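Local atomic coordinates of cellulase (Bacteroides salanitronis, PDB entry 6WQY), a protein that probably hydrolyses beta-1,4-glucan chains as a broad-specificity endoglucanase of glycoside hydrolase family 5, this chain being its catalytic domain. Residues G365-L368 and N369-E373. Sequence-based numbering, arbitrary orientation.
Sequences GEML and NNAQE
Leu368 and Ala371 are joined by a backbone hydrogen bond that closes a tight reversal: Ala371 N donates to Leu368 O over 3.0 Å. The four residues Leu368 to Ala371 form a type II' beta turn, and Asn369 takes its positive phi (52°), a conformation in which glycine is more usual. The side chain of Asn369 is fastened outside the turn, ND2 giving a hydrogen bond to Gly351 O.

One apolar contact spans the mouth of the turn. Met367 CB meets the methyl of Ala371, CB to CB 4.1 Å, and Ala371 also touches Leu359 of a nearby loop.

A second van der Waals contact sets a thioether against an amide. Beyond CG the methionine runs extended, which carries its sulfur and methyl past Ala371 and obliquely across Gln372. There Met367 CE lies 3.4 Å from Gln372 OE1, and Met367 SD is 3.5 Å from the same oxygen, with no hydrogen bond between them. The bend of Gln372 at chi2 (69°) folds its amide back so that OE1 faces the thioether, while NE2 bonds Asp376 OD1, one helical turn on. An alanine in place of Met367 removes the thioether, which would probably open a gap beside the Gln372 amide and leave its oxygen side less firmly packed.

Here a type II' turn leads from the loop after strand 342-346, the eighth of the TIM barrel, into the last helix, 371-383. Asn370 stands at the N-cap position, but its side chain makes no capping bond; its ND2 goes instead to Glu321 OE2 on helix 318-337.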
loop_
_atom_site.group_PDB
_atom_site.type_symbol
_atom_site.label_atom_id
_atom_site.label_comp_id
_atom_site.label_asym_id
_atom_site.label_seq_id
_atom_site.Cartn_x
_atom_site.Cartn_y
_atom_site.Cartn_z
ATOM N N GLY A 365 11.784 5.160 16.783
ATOM C CA GLY A 365 10.426 4.837 17.148
ATOM C C GLY A 365 9.712 5.883 17.975
ATOM O O GLY A 365 8.550 5.673 18.345
ATOM N N GLU A 366 10.357 7.014 18.262
ATOM C CA GLU A 366 9.704 8.051 19.036
ATOM C C GLU A 366 8.613 8.722 18.223
ATOM O O GLU A 366 8.773 8.989 17.027
ATOM C CB GLU A 366 10.714 9.105 19.471
ATOM C CG GLU A 366 11.723 8.593 20.476
ATOM C CD GLU A 366 11.131 8.365 21.856
ATOM O OE1 GLU A 366 10.043 8.902 22.151
ATOM O OE2 GLU A 366 11.767 7.651 22.662
ATOM N N MET A 367 7.496 9.018 18.880
ATOM C CA MET A 367 6.449 9.814 18.261
ATOM C C MET A 367 6.922 11.252 18.089
ATOM O O MET A 367 7.611 11.801 18.949
ATOM C CB MET A 367 5.186 9.794 19.119
ATOM C CG MET A 367 4.408 8.505 19.020
ATOM S SD MET A 367 2.926 8.587 20.026
ATOM C CE MET A 367 2.391 6.888 19.942
ATOM N N LEU A 368 6.526 11.858 16.977
ATOM C CA LEU A 368 6.886 13.230 16.657
ATOM C C LEU A 368 5.683 14.152 16.800
ATOM O O LEU A 368 4.573 13.810 16.380
ATOM C CB LEU A 368 7.428 13.329 15.236
ATOM C CG LEU A 368 8.652 12.457 14.949
ATOM C CD1 LEU A 368 9.107 12.625 13.500
ATOM C CD2 LEU A 368 9.780 12.774 15.900
ATOM N N ASN A 369 5.907 15.337 17.362
ATOM C CA ASN A 369 4.888 16.390 17.435
ATOM C C ASN A 369 3.620 15.806 18.051
ATOM O O ASN A 369 3.702 15.165 19.111
ATOM C CB ASN A 369 4.738 17.014 16.053
ATOM C CG ASN A 369 6.048 17.564 15.528
ATOM O OD1 ASN A 369 6.874 18.038 16.299
ATOM N ND2 ASN A 369 6.247 17.482 14.228
ATOM N N ASN A 370 2.449 16.030 17.457
ATOM C CA ASN A 370 1.167 15.590 17.990
ATOM C C ASN A 370 0.742 14.239 17.435
ATOM O O ASN A 370 -0.464 13.973 17.305
ATOM C CB ASN A 370 0.092 16.640 17.698
ATOM C CG ASN A 370 -0.141 16.827 16.213
ATOM O OD1 ASN A 370 0.798 16.725 15.417
ATOM N ND2 ASN A 370 -1.384 17.074 15.821
ATOM N N ALA A 371 1.693 13.369 17.116
ATOM C CA ALA A 371 1.345 12.086 16.530
ATOM C C ALA A 371 0.362 11.305 17.387
ATOM O O ALA A 371 -0.496 10.606 16.849
ATOM C CB ALA A 371 2.598 11.239 16.304
ATOM N N GLN A 372 0.476 11.384 18.716
ATOM C CA GLN A 372 -0.431 10.616 19.564
ATOM C C GLN A 372 -1.884 10.958 19.258
ATOM O O GLN A 372 -2.749 10.072 19.186
ATOM C CB GLN A 372 -0.135 10.874 21.040
ATOM C CG GLN A 372 -1.014 10.059 21.980
ATOM C CD GLN A 372 -0.686 8.583 21.923
ATOM O OE1 GLN A 372 0.391 8.165 22.367
ATOM N NE2 GLN A 372 -1.581 7.787 21.365
ATOM N N GLU A 373 -2.175 12.247 19.078
ATOM C CA GLU A 373 -3.545 12.672 18.820
ATOM C C GLU A 373 -4.017 12.193 17.454
ATOM O O GLU A 373 -5.193 11.830 17.289
ATOM C CB GLU A 373 -3.626 14.192 18.928
ATOM C CG GLU A 373 -3.568 14.730 20.361
ATOM C CD GLU A 373 -2.225 14.561 21.067
ATOM O OE1 GLU A 373 -1.173 14.616 20.399
ATOM O OE2 GLU A 373 -2.218 14.384 22.306
#